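PDB 6JIX: taurine:2-oxoglutarate aminotransferase from Bifidobacterium kashiwanohense PV20-2, which probably moves the amino group of taurine onto 2-oxoglutarate, using pyridoxal 5'-phosphate as cofactor in the manner of class-III aminotransferases. Local coordinates for residues 108-113 with 292-297; 129-134 with 212-217; 227-232 with 365-370; 249-254 with 272-277. All coordinates share one frame; numbering follows the deposited sequence.

Contact 1: residues 108-113 with 292-297; sequences QRVFFT and GVVVSK
Lys297 reaches back to Gln108 where strand 107-113 begins and strand 291-296 has just ended, placing NZ 2.7 Å from Gln108 OE1 and nearly in line with the amide C=O (166°). Both chains must fold to meet: the glutamine bends at chi2 (46°) and the lysine at its two outer torsions, and they cross obliquely, with Lys297 CG 3.9 Å from Gln108 CB. Neither polar end stops there, because NZ also donates to Pro104 O and Gln108 NE2 to Glu17 O of the second subunit.

Farther along, the antiparallel ladder sorts the side chains onto two faces. On one, Val110 and Val294 meet obliquely through their CG2 methyls, 4.2 Å apart, while Val110 CG1 lies over a face of the Phe112 ring, toward its rim. On the other, Val295 CG2 rests 4.0 Å from Arg109 CB, beyond which the arginine runs out extended to give NH2 to Ser16 O of the second subunit. Phe111 CB faces Val293 CB at 4.3 Å, and Val293 CG2 stands at the edge of the aromatic ring. Arg109 with Val295 and Phe111 with Val293 are the hydrogen-bonded pairs; Phe111 N gives a straight bond to Val293 O of 2.7 Å, in the carbonyl plane.

Strand 107-113 is the outermost strand, within this chain, of the large aminotransferase sheet, joined to it through antiparallel strand 291-296. Backbone bonds thus set the register and apolar contacts add to it on both faces, whereas Gln108 NE2 and the Arg109 guanidinium end reach across the dimer interface.

Contact 2: residues 129-134 with 212-217; sequences MVTGRP and SVAAIL
Arg133 and Val213 make the one hydrogen bond of this contact. NH1 donates to Val213 O over 3.0 Å and almost straight (165°); the oxygen sits at the edge of the guanidinium, in its plane, while the nitrogen is tilted from the plane of the carbonyl. The same NH1 also donates to Tyr245 O, so one nitrogen ties together two backbone carbonyls. A leucine here would probably leave the carbonyls of Val213 and Tyr245 without this shared donor and let the turn shift against the strand.

The close packing lies around Ala214. Its methyl faces both Thr131 OG1 and Arg133 O, the latter 3.3 Å from Ala214 CB, and Arg133 CB meets it from the same segment at 4.0 Å. Thr131 holds OG1 between its backbone N and carbonyl carbon (chi1 65°), from where it accepts from Arg133 N, 3.2 Å from OG1, in an ST turn and donates to Ala127 O. Pro134 rests ring carbon CD on Ser212 O while also packing on Gly165 of the second subunit. Things are looser at the outer side, where exposed Gly132 leaves the helix with positive phi and touches nothing of the strand.

Helix 116-131 ends here and the chain turns into strand 135-139, a parallel neighbour of strand 213-219. The chemistry suggests that a single arginine-to-carbonyl bond, with the small Ala214 methyl packed against the turn, holds it to the strand's beginning.

Contact 3: residues 227-232 with 365-370; sequences VILPPE and RCIGLF
Val227 lays its CG1 methyl over one face of the Phe370 ring, offset toward the rim, in a CH-pi contact 4.2 Å from CG1 to the ring centroid and 22° off the normal. The branch that does this is anti to the valine's own backbone N (chi1 -167°), and Phe370 swings its ring in from the other segment to receive it.

The carbonyl of Val227 is occupied as well. Arg365 NE donates to Val227 O over 2.9 Å in a bent bond (136°); the oxygen lies in the guanidinium plane, but the nitrogen stands above the carbonyl plane, off the lone pairs. Leu229 N gives the same oxygen a weak bond, closing an inverse gamma turn centred on Ile228. A methionine in place of Arg365 would probably leave Val227 O with the weak bond alone from this pair of segments and Glu363 without its salt-bridge partner.

Residues 367-370 form the type II' turn of a two-residue beta hairpin joining strands 361-367 and 370-376 of the small antiparallel sheet in the C-terminal part of the fold; Gly368 takes the positive phi, and Ile367 and Phe370 bond to each other through both backbone N-H groups. Leu229 and Arg365 slide past each other in opposite directions, with Leu229 CD1 3.6 Å from Arg365 CB. The leucine's second branch crosses Ile367, CD2 to CG2 3.8 Å. Arg365 NH2 reaches on to Gly226 O, and NH1 to both Glu363 and Thr374.

Contact 4: residues 249-254 with 272-277; sequences MICDEV and VKPDMF. With PLP (pyridoxal-5'-phosphate), chain G.
Ile250 sets CG1, and Met276 its CG, anti to the carbonyl carbon (chi1 -48° and -80°), which lays the two chains side by side, pointing the same way, until Met276 bends at its sulfur and sets CE 3.8 Å from Ile250 CD1. On the other face of this parallel pair, Cys251 SG touches Pro274 CB at 3.7 Å, and Cys251 CB faces Phe277 CB. The Phe277 ring then leads away toward Tyr107, which it meets edge-to-face.

The strands are joined through backbone bonds, among them Cys251 N to Met276 O at 3.1 Å. Just ahead, Asp275 OD2 accepts Met249 N on the anti side of the carboxylate, 3.0 Å away and nearly straight (174°), while Arg239 forms a salt bridge to the same oxygen.

Where strand 248-252 ends, Asp252 brings OD2 to 2.7 Å from N1 of the pyridoxal phosphate. Asn120 and His144 hydrogen-bond to that oxygen, and OD1 accepts from Val254 N, 2.8 Å away, in an Asx turn, so both carboxylate oxygens have partners. Val254 packs CG1 against the pyridine ring. An aspartate at a strand end facing the pyridine nitrogen is characteristic of the fold-type I aminotransferase cofactor site.

From the N terminus, strand 107-113 opens contact 1, and helix 116-131 follows it into contact 2, which closes when the chain returns at 212-217. Contact 3 opens soon afterwards in the loop at 227-232. Contact 4 closes next, a short loop from 249-254 to 272-277 nested within both contact 1 and contact 3. Residues 292-297 then complete contact 1, around contacts 2 and 4, and 365-370 complete contact 3, whose long loop crosses that of contact 1. Contacts 1, 2 and 4 all build on the seven-stranded sheet, with contact 4 touching both others; contact 3, about 17 Å from contact 4 between centres, joins the region after strand 213-219 to the small antiparallel sheet.

Contact 1: residues 108-113 with 292-297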
loop_
_atom_site.group_PDB
_atom_site.type_symbol
_atom_site.label_atom_id
_atom_site.label_comp_id
_atom_site.label_asym_id
_atom_site.label_seq_id
_atom_site.Cartn_x
_atom_site.Cartn_y
_atom_site.Cartn_z
ATOM N N GLN A 108 -8.280 7.958 19.803
ATOM C CA GLN A 108 -7.499 7.101 20.684
ATOM C C GLN A 108 -6.299 6.472 19.986
ATOM O O GLN A 108 -5.172 6.577 20.476
ATOM C CB GLN A 108 -8.384 5.996 21.263
ATOM C CG GLN A 108 -7.793 5.336 22.494
ATOM C CD GLN A 108 -7.249 6.354 23.481
ATOM O OE1 GLN A 108 -7.999 7.164 24.032
ATOM N NE2 GLN A 108 -5.942 6.322 23.709
ATOM N N ARG A 109 -6.507 5.826 18.846
ATOM C CA ARG A 109 -5.449 5.038 18.237
ATOM C C ARG A 109 -5.271 5.437 16.775
ATOM O O ARG A 109 -6.101 6.137 16.189
ATOM C CB ARG A 109 -5.740 3.534 18.364
ATOM C CG ARG A 109 -6.063 3.088 19.769
ATOM C CD ARG A 109 -6.302 1.574 19.849
ATOM N NE ARG A 109 -6.358 1.137 21.240
ATOM C CZ ARG A 109 -5.286 0.877 21.979
ATOM N NH1 ARG A 109 -4.081 0.993 21.448
ATOM N NH2 ARG A 109 -5.414 0.516 23.250
ATOM N N VAL A 110 -4.145 5.005 16.205
ATOM C CA VAL A 110 -3.839 5.191 14.792
ATOM C C VAL A 110 -3.454 3.841 14.183
ATOM O O VAL A 110 -2.640 3.096 14.751
ATOM C CB VAL A 110 -2.718 6.225 14.592
ATOM C CG1 VAL A 110 -2.281 6.247 13.145
ATOM C CG2 VAL A 110 -3.199 7.584 15.042
ATOM N N PHE A 111 -4.041 3.519 13.033
ATOM C CA PHE A 111 -3.705 2.301 12.303
ATOM C C PHE A 111 -2.864 2.686 11.090
ATOM O O PHE A 111 -3.392 3.232 10.113
ATOM C CB PHE A 111 -4.957 1.542 11.872
ATOM C CG PHE A 111 -4.647 0.253 11.179
ATOM C CD1 PHE A 111 -4.138 -0.825 11.894
ATOM C CD2 PHE A 111 -4.798 0.135 9.813
ATOM C CE1 PHE A 111 -3.830 -2.009 11.269
ATOM C CE2 PHE A 111 -4.489 -1.043 9.182
ATOM C CZ PHE A 111 -3.997 -2.123 9.921
ATOM N N PHE A 112 -1.566 2.388 11.141
ATOM C CA PHE A 112 -0.658 2.845 10.100
ATOM C C PHE A 112 -0.700 1.913 8.893
ATOM O O PHE A 112 -0.704 0.683 9.026
ATOM C CB PHE A 112 0.769 2.951 10.642
ATOM C CG PHE A 112 0.991 4.143 11.543
ATOM C CD1 PHE A 112 0.857 5.438 11.053
ATOM C CD2 PHE A 112 1.334 3.968 12.883
ATOM C CE1 PHE A 112 1.045 6.538 11.884
ATOM C CE2 PHE A 112 1.520 5.058 13.721
ATOM C CZ PHE A 112 1.367 6.348 13.220
ATOM N N THR A 113 -0.692 2.517 7.708
ATOM C CA THR A 113 -0.713 1.800 6.443
ATOM C C THR A 113 0.401 2.338 5.559
ATOM O O THR A 113 1.245 3.106 6.018
ATOM C CB THR A 113 -2.057 1.977 5.743
ATOM O OG1 THR A 113 -2.203 3.359 5.405
ATOM C CG2 THR A 113 -3.197 1.555 6.659
ATOM N N GLY A 292 -2.676 6.030 7.078
ATOM C CA GLY A 292 -3.245 5.510 8.307
ATOM C C GLY A 292 -4.718 5.829 8.461
ATOM O O GLY A 292 -5.344 6.483 7.611
ATOM N N VAL A 293 -5.264 5.313 9.566
ATOM C CA VAL A 293 -6.631 5.560 10.008
ATOM C C VAL A 293 -6.550 6.017 11.454
ATOM O O VAL A 293 -5.970 5.319 12.293
ATOM C CB VAL A 293 -7.529 4.311 9.902
ATOM C CG1 VAL A 293 -8.982 4.698 10.067
ATOM C CG2 VAL A 293 -7.300 3.577 8.591
ATOM N N VAL A 294 -7.105 7.179 11.742
ATOM C CA VAL A 294 -7.284 7.632 13.115
ATOM C C VAL A 294 -8.686 7.236 13.558
ATOM O O VAL A 294 -9.677 7.546 12.877
ATOM C CB VAL A 294 -7.087 9.148 13.224
ATOM C CG1 VAL A 294 -7.062 9.551 14.677
ATOM C CG2 VAL A 294 -5.830 9.561 12.475
ATOM N N VAL A 295 -8.776 6.534 14.681
ATOM C CA VAL A 295 -10.050 5.987 15.108
ATOM C C VAL A 295 -10.428 6.599 16.447
ATOM O O VAL A 295 -9.575 6.921 17.275
ATOM C CB VAL A 295 -10.026 4.436 15.170
ATOM C CG1 VAL A 295 -9.481 3.859 13.869
ATOM C CG2 VAL A 295 -9.208 3.942 16.346
ATOM N N SER A 296 -11.730 6.760 16.648
ATOM C CA SER A 296 -12.319 7.286 17.867
ATOM C C SER A 296 -12.071 6.355 19.062
ATOM O O SER A 296 -11.690 5.184 18.919
ATOM C CB SER A 296 -13.816 7.439 17.664
ATOM O OG SER A 296 -14.369 6.140 17.512
ATOM N N LYS A 297 -12.300 6.891 20.268
ATOM C CA LYS A 297 -12.246 6.051 21.464
ATOM C C LYS A 297 -13.246 4.905 21.382
ATOM O O LYS A 297 -12.918 3.765 21.717
ATOM C CB LYS A 297 -12.518 6.881 22.716
ATOM C CG LYS A 297 -11.295 7.558 23.331
ATOM C CD LYS A 297 -11.692 8.676 24.318
ATOM C CE LYS A 297 -10.660 9.808 24.342
ATOM N NZ LYS A 297 -9.317 9.410 24.886
#

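Contact 2: residues 129-134 with 212-217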
loop_
_atom_site.group_PDB
_atom_site.type_symbol
_atom_site.label_atom_id
_atom_site.label_comp_id
_atom_site.label_asym_id
_atom_site.label_seq_id
_atom_site.Cartn_x
_atom_site.Cartn_y
_atom_site.Cartn_z
ATOM N N MET A 129 -16.933 -4.057 10.579
ATOM C CA MET A 129 -16.752 -4.857 11.793
ATOM C C MET A 129 -17.389 -4.183 13.005
ATOM O O MET A 129 -18.060 -4.843 13.810
ATOM C CB MET A 129 -15.264 -5.106 12.052
ATOM C CG MET A 129 -14.682 -6.381 11.404
ATOM S SD MET A 129 -12.900 -6.598 11.713
ATOM C CE MET A 129 -12.188 -5.828 10.268
ATOM N N VAL A 130 -17.174 -2.873 13.167
ATOM C CA VAL A 130 -17.689 -2.179 14.344
ATOM C C VAL A 130 -19.216 -2.139 14.330
ATOM O O VAL A 130 -19.869 -2.466 15.325
ATOM C CB VAL A 130 -17.102 -0.767 14.429
ATOM C CG1 VAL A 130 -17.962 0.074 15.345
ATOM C CG2 VAL A 130 -15.634 -0.820 14.878
ATOM N N THR A 131 -19.808 -1.708 13.216
ATOM C CA THR A 131 -21.257 -1.564 13.166
ATOM C C THR A 131 -21.963 -2.882 12.867
ATOM O O THR A 131 -23.168 -2.993 13.110
ATOM C CB THR A 131 -21.677 -0.532 12.109
ATOM O OG1 THR A 131 -21.314 -1.011 10.806
ATOM C CG2 THR A 131 -21.024 0.825 12.352
ATOM N N GLY A 132 -21.258 -3.867 12.319
ATOM C CA GLY A 132 -21.940 -5.061 11.874
ATOM C C GLY A 132 -22.815 -4.891 10.650
ATOM O O GLY A 132 -23.583 -5.800 10.327
ATOM N N ARG A 133 -22.749 -3.756 9.975
ATOM C CA ARG A 133 -23.612 -3.488 8.835
ATOM C C ARG A 133 -22.813 -3.606 7.543
ATOM O O ARG A 133 -21.611 -3.339 7.538
ATOM C CB ARG A 133 -24.226 -2.085 8.929
ATOM C CG ARG A 133 -24.801 -1.722 10.293
ATOM C CD ARG A 133 -25.103 -0.244 10.354
ATOM N NE ARG A 133 -25.838 0.100 11.556
ATOM C CZ ARG A 133 -26.389 1.286 11.770
ATOM N NH1 ARG A 133 -26.290 2.241 10.859
ATOM N NH2 ARG A 133 -27.035 1.514 12.902
ATOM N N PRO A 134 -23.440 -3.962 6.418
ATOM C CA PRO A 134 -22.639 -4.271 5.218
ATOM C C PRO A 134 -22.287 -3.089 4.316
ATOM O O PRO A 134 -21.250 -3.126 3.651
ATOM C CB PRO A 134 -23.529 -5.275 4.472
ATOM C CG PRO A 134 -24.943 -4.866 4.845
ATOM C CD PRO A 134 -24.878 -4.247 6.225
ATOM N N SER A 212 -28.538 -0.782 7.669
ATOM C CA SER A 212 -27.574 -1.584 6.929
ATOM C C SER A 212 -26.372 -0.785 6.435
ATOM O O SER A 212 -25.520 -1.351 5.735
ATOM C CB SER A 212 -28.256 -2.258 5.737
ATOM O OG SER A 212 -28.473 -1.320 4.697
ATOM N N VAL A 213 -26.282 0.499 6.775
ATOM C CA VAL A 213 -25.204 1.361 6.306
ATOM C C VAL A 213 -24.193 1.493 7.428
ATOM O O VAL A 213 -24.487 2.105 8.458
ATOM C CB VAL A 213 -25.701 2.745 5.882
ATOM C CG1 VAL A 213 -24.491 3.596 5.480
ATOM C CG2 VAL A 213 -26.699 2.637 4.751
ATOM N N ALA A 214 -22.999 0.917 7.222
ATOM C CA ALA A 214 -21.961 0.970 8.245
ATOM C C ALA A 214 -21.300 2.337 8.301
ATOM O O ALA A 214 -20.982 2.833 9.388
ATOM C CB ALA A 214 -20.904 -0.098 7.983
ATOM N N ALA A 215 -21.125 2.976 7.148
ATOM C CA ALA A 215 -20.343 4.199 7.099
ATOM C C ALA A 215 -20.690 5.006 5.852
ATOM O O ALA A 215 -20.995 4.455 4.788
ATOM C CB ALA A 215 -18.838 3.885 7.114
ATOM N N ILE A 216 -20.626 6.320 6.003
ATOM C CA ILE A 216 -20.566 7.230 4.880
ATOM C C ILE A 216 -19.123 7.693 4.777
ATOM O O ILE A 216 -18.555 8.208 5.751
ATOM C CB ILE A 216 -21.517 8.417 5.071
ATOM C CG1 ILE A 216 -22.969 7.962 4.949
ATOM C CG2 ILE A 216 -21.210 9.520 4.056
ATOM C CD1 ILE A 216 -23.939 9.110 5.074
ATOM N N LEU A 217 -18.520 7.501 3.608
ATOM C CA LEU A 217 -17.125 7.850 3.391
ATOM C C LEU A 217 -17.039 9.009 2.403
ATOM O O LEU A 217 -17.510 8.896 1.264
ATOM C CB LEU A 217 -16.355 6.630 2.880
ATOM C CG LEU A 217 -15.014 6.836 2.176
ATOM C CD1 LEU A 217 -13.959 7.399 3.133
ATOM C CD2 LEU A 217 -14.564 5.517 1.598
#

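Contact 3: residues 227-232 with 365-370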
loop_
_atom_site.group_PDB
_atom_site.type_symbol
_atom_site.label_atom_id
_atom_site.label_comp_id
_atom_site.label_asym_id
_atom_site.label_seq_id
_atom_site.Cartn_x
_atom_site.Cartn_y
_atom_site.Cartn_z
ATOM N N VAL A 227 -11.125 20.364 -6.029
ATOM C CA VAL A 227 -11.245 21.229 -4.855
ATOM C C VAL A 227 -12.674 21.741 -4.784
ATOM O O VAL A 227 -12.917 22.951 -4.779
ATOM C CB VAL A 227 -10.235 22.395 -4.897
ATOM C CG1 VAL A 227 -10.154 23.082 -3.554
ATOM C CG2 VAL A 227 -8.863 21.887 -5.299
ATOM N N ILE A 228 -13.629 20.819 -4.707
ATOM C CA ILE A 228 -15.050 21.164 -4.778
ATOM C C ILE A 228 -15.493 21.484 -3.354
ATOM O O ILE A 228 -15.993 20.629 -2.622
ATOM C CB ILE A 228 -15.879 20.055 -5.421
ATOM C CG1 ILE A 228 -15.153 19.515 -6.662
ATOM C CG2 ILE A 228 -17.250 20.587 -5.825
ATOM C CD1 ILE A 228 -15.561 18.119 -7.074
ATOM N N LEU A 229 -15.296 22.741 -2.963
ATOM C CA LEU A 229 -15.749 23.218 -1.669
ATOM C C LEU A 229 -17.244 22.939 -1.510
ATOM O O LEU A 229 -18.024 23.261 -2.416
ATOM C CB LEU A 229 -15.475 24.713 -1.530
ATOM C CG LEU A 229 -14.011 25.095 -1.746
ATOM C CD1 LEU A 229 -13.854 26.605 -1.826
ATOM C CD2 LEU A 229 -13.109 24.483 -0.645
ATOM N N PRO A 230 -17.662 22.327 -0.406
ATOM C CA PRO A 230 -19.084 22.015 -0.208
ATOM C C PRO A 230 -19.881 23.259 0.125
ATOM O O PRO A 230 -19.332 24.224 0.684
ATOM C CB PRO A 230 -19.060 21.049 0.988
ATOM C CG PRO A 230 -17.837 21.459 1.744
ATOM C CD PRO A 230 -16.827 21.809 0.684
ATOM N N PRO A 231 -21.186 23.271 -0.173
ATOM C CA PRO A 231 -22.034 24.366 0.301
ATOM C C PRO A 231 -22.050 24.413 1.820
ATOM O O PRO A 231 -21.891 23.393 2.494
ATOM C CB PRO A 231 -23.420 24.016 -0.264
ATOM C CG PRO A 231 -23.354 22.525 -0.570
ATOM C CD PRO A 231 -21.942 22.318 -1.015
ATOM N N GLU A 232 -22.213 25.622 2.350
ATOM C CA GLU A 232 -22.269 25.843 3.786
ATOM C C GLU A 232 -23.253 24.887 4.424
ATOM O O GLU A 232 -24.344 24.684 3.902
ATOM C CB GLU A 232 -22.707 27.285 4.062
ATOM C CG GLU A 232 -22.556 27.718 5.500
ATOM C CD GLU A 232 -21.097 27.751 5.936
ATOM O OE1 GLU A 232 -20.851 27.685 7.166
ATOM O OE2 GLU A 232 -20.200 27.841 5.050
ATOM N N ARG A 365 -12.012 28.374 -6.616
ATOM C CA ARG A 365 -12.183 27.890 -5.264
ATOM C C ARG A 365 -10.800 27.825 -4.640
ATOM O O ARG A 365 -9.831 27.449 -5.302
ATOM C CB ARG A 365 -12.874 26.528 -5.250
ATOM C CG ARG A 365 -14.297 26.562 -5.810
ATOM C CD ARG A 365 -14.856 25.174 -6.071
ATOM N NE ARG A 365 -14.036 24.447 -7.033
ATOM C CZ ARG A 365 -13.973 24.721 -8.334
ATOM N NH1 ARG A 365 -14.695 25.713 -8.858
ATOM N NH2 ARG A 365 -13.188 23.995 -9.122
ATOM N N CYS A 366 -10.706 28.210 -3.376
ATOM C CA CYS A 366 -9.419 28.238 -2.701
ATOM C C CYS A 366 -9.689 28.259 -1.215
ATOM O O CYS A 366 -10.376 29.163 -0.740
ATOM C CB CYS A 366 -8.588 29.466 -3.105
ATOM S SG CYS A 366 -7.075 29.725 -2.058
ATOM N N ILE A 367 -9.144 27.284 -0.490
ATOM C CA ILE A 367 -9.065 27.329 0.964
ATOM C C ILE A 367 -7.638 26.971 1.360
ATOM O O ILE A 367 -7.130 25.912 0.972
ATOM C CB ILE A 367 -10.078 26.384 1.626
ATOM C CG1 ILE A 367 -10.085 26.602 3.136
ATOM C CG2 ILE A 367 -9.793 24.951 1.251
ATOM C CD1 ILE A 367 -11.213 25.892 3.805
ATOM N N GLY A 368 -6.990 27.854 2.122
ATOM C CA GLY A 368 -5.563 27.699 2.375
ATOM C C GLY A 368 -4.789 27.727 1.068
ATOM O O GLY A 368 -4.930 28.632 0.235
ATOM N N LEU A 369 -3.934 26.739 0.881
ATOM C CA LEU A 369 -3.248 26.562 -0.388
ATOM C C LEU A 369 -3.842 25.376 -1.153
ATOM O O LEU A 369 -3.130 24.605 -1.792
ATOM C CB LEU A 369 -1.743 26.425 -0.164
ATOM C CG LEU A 369 -1.104 27.734 0.326
ATOM C CD1 LEU A 369 0.329 27.541 0.783
ATOM C CD2 LEU A 369 -1.176 28.790 -0.760
ATOM N N PHE A 370 -5.168 25.230 -1.070
ATOM C CA PHE A 370 -5.959 24.174 -1.710
ATOM C C PHE A 370 -6.964 24.865 -2.639
ATOM O O PHE A 370 -8.003 25.362 -2.185
ATOM C CB PHE A 370 -6.658 23.328 -0.643
ATOM C CG PHE A 370 -7.030 21.941 -1.090
ATOM C CD1 PHE A 370 -6.219 21.224 -1.967
ATOM C CD2 PHE A 370 -8.187 21.337 -0.611
ATOM C CE1 PHE A 370 -6.572 19.925 -2.367
ATOM C CE2 PHE A 370 -8.543 20.045 -1.007
ATOM C CZ PHE A 370 -7.736 19.340 -1.887
#

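Contact 4: residues 249-254 with 272-277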
loop_
_atom_site.group_PDB
_atom_site.type_symbol
_atom_site.label_atom_id
_atom_site.label_comp_id
_atom_site.label_asym_id
_atom_site.label_seq_id
_atom_site.Cartn_x
_atom_site.Cartn_y
_atom_site.Cartn_z
ATOM N N MET A 249 -19.100 8.139 10.300
ATOM C CA MET A 249 -18.639 9.078 9.291
ATOM C C MET A 249 -17.133 8.943 9.166
ATOM O O MET A 249 -16.416 8.982 10.172
ATOM C CB MET A 249 -19.002 10.510 9.651
ATOM C CG MET A 249 -18.668 11.507 8.593
ATOM S SD MET A 249 -19.132 13.164 9.153
ATOM C CE MET A 249 -19.117 14.058 7.599
ATOM N N ILE A 250 -16.667 8.699 7.949
ATOM C CA ILE A 250 -15.245 8.577 7.668
ATOM C C ILE A 250 -14.873 9.692 6.716
ATOM O O ILE A 250 -15.313 9.691 5.560
ATOM C CB ILE A 250 -14.889 7.212 7.056
ATOM C CG1 ILE A 250 -15.519 6.066 7.862
ATOM C CG2 ILE A 250 -13.383 7.074 6.925
ATOM C CD1 ILE A 250 -15.324 4.706 7.231
ATOM N N CYS A 251 -14.023 10.604 7.169
ATOM C CA CYS A 251 -13.502 11.638 6.288
ATOM C C CYS A 251 -12.158 11.194 5.731
ATOM O O CYS A 251 -11.312 10.668 6.461
ATOM C CB CYS A 251 -13.340 12.972 7.017
ATOM S SG CYS A 251 -14.871 13.733 7.498
ATOM N N ASP A 252 -11.976 11.399 4.429
ATOM C CA ASP A 252 -10.722 11.095 3.751
ATOM C C ASP A 252 -9.867 12.367 3.736
ATOM O O ASP A 252 -10.177 13.329 3.027
ATOM C CB ASP A 252 -11.018 10.563 2.346
ATOM C CG ASP A 252 -9.767 10.168 1.579
ATOM O OD1 ASP A 252 -8.686 10.728 1.867
ATOM O OD2 ASP A 252 -9.871 9.311 0.667
ATOM N N GLU A 253 -8.787 12.372 4.520
ATOM C CA GLU A 253 -7.859 13.494 4.582
ATOM C C GLU A 253 -6.597 13.234 3.775
ATOM O O GLU A 253 -5.607 13.953 3.942
ATOM C CB GLU A 253 -7.464 13.799 6.032
ATOM C CG GLU A 253 -8.592 14.236 6.936
ATOM C CD GLU A 253 -8.877 15.709 6.817
ATOM O OE1 GLU A 253 -7.906 16.480 6.679
ATOM O OE2 GLU A 253 -10.069 16.098 6.850
ATOM N N VAL A 254 -6.607 12.230 2.897
ATOM C CA VAL A 254 -5.377 11.859 2.200
ATOM C C VAL A 254 -4.797 13.064 1.457
ATOM O O VAL A 254 -3.583 13.306 1.486
ATOM C CB VAL A 254 -5.629 10.666 1.258
ATOM C CG1 VAL A 254 -4.519 10.555 0.210
ATOM C CG2 VAL A 254 -5.740 9.374 2.061
ATOM N N VAL A 272 -17.709 19.241 12.814
ATOM C CA VAL A 272 -17.894 17.790 12.820
ATOM C C VAL A 272 -16.655 17.118 13.389
ATOM O O VAL A 272 -15.531 17.547 13.119
ATOM C CB VAL A 272 -18.141 17.239 11.406
ATOM C CG1 VAL A 272 -19.208 18.022 10.680
ATOM C CG2 VAL A 272 -16.834 17.268 10.642
ATOM N N LYS A 273 -16.858 16.069 14.181
ATOM C CA LYS A 273 -15.778 15.137 14.504
ATOM C C LYS A 273 -16.095 13.793 13.841
ATOM O O LYS A 273 -17.045 13.108 14.255
ATOM C CB LYS A 273 -15.587 14.977 16.020
ATOM N N PRO A 274 -15.377 13.406 12.785
ATOM C CA PRO A 274 -15.640 12.111 12.141
ATOM C C PRO A 274 -15.247 10.939 13.025
ATOM O O PRO A 274 -14.315 11.020 13.832
ATOM C CB PRO A 274 -14.768 12.166 10.885
ATOM C CG PRO A 274 -13.645 13.101 11.259
ATOM C CD PRO A 274 -14.278 14.139 12.129
ATOM N N ASP A 275 -15.965 9.823 12.860
ATOM C CA ASP A 275 -15.634 8.652 13.662
ATOM C C ASP A 275 -14.265 8.096 13.303
ATOM O O ASP A 275 -13.575 7.525 14.161
ATOM C CB ASP A 275 -16.707 7.592 13.494
ATOM C CG ASP A 275 -18.020 8.041 14.038
ATOM O OD1 ASP A 275 -18.247 7.806 15.252
ATOM O OD2 ASP A 275 -18.804 8.645 13.261
ATOM N N MET A 276 -13.846 8.299 12.059
ATOM C CA MET A 276 -12.555 7.866 11.567
ATOM C C MET A 276 -12.149 8.842 10.484
ATOM O O MET A 276 -12.995 9.481 9.865
ATOM C CB MET A 276 -12.615 6.446 10.996
ATOM C CG MET A 276 -12.585 5.358 12.041
ATOM S SD MET A 276 -12.621 3.719 11.310
ATOM C CE MET A 276 -14.316 3.626 10.692
ATOM N N PHE A 277 -10.852 9.008 10.296
ATOM C CA PHE A 277 -10.426 9.705 9.098
ATOM C C PHE A 277 -9.106 9.106 8.646
ATOM O O PHE A 277 -8.329 8.575 9.451
ATOM C CB PHE A 277 -10.336 11.230 9.289
ATOM C CG PHE A 277 -9.362 11.673 10.341
ATOM C CD1 PHE A 277 -9.726 11.697 11.674
ATOM C CD2 PHE A 277 -8.084 12.111 9.987
ATOM C CE1 PHE A 277 -8.819 12.115 12.648
ATOM C CE2 PHE A 277 -7.171 12.526 10.949
ATOM C CZ PHE A 277 -7.537 12.530 12.283
HETATM N N1 PLP G . -7.882 9.618 -1.178
HETATM C C2 PLP G . -7.691 10.799 -1.772
HETATM C C2A PLP G . -8.517 12.009 -1.372
HETATM C C3 PLP G . -6.715 10.943 -2.789
HETATM O O3 PLP G . -6.498 12.151 -3.425
HETATM C C4 PLP G . -5.948 9.862 -3.163
HETATM C C4A PLP G . -4.883 10.057 -4.281
HETATM O O4A PLP G . -5.028 10.933 -5.134
HETATM C C5 PLP G . -6.185 8.620 -2.498
HETATM C C6 PLP G . -7.161 8.528 -1.496
HETATM C C5A PLP G . -5.330 7.360 -2.890
HETATM O O4P PLP G . -4.107 7.519 -2.245
HETATM P P PLP G . -2.830 6.615 -2.695
HETATM O O1P PLP G . -1.721 6.794 -1.752
HETATM O O2P PLP G . -3.128 5.172 -2.600
HETATM O O3P PLP G . -2.416 7.017 -4.276
#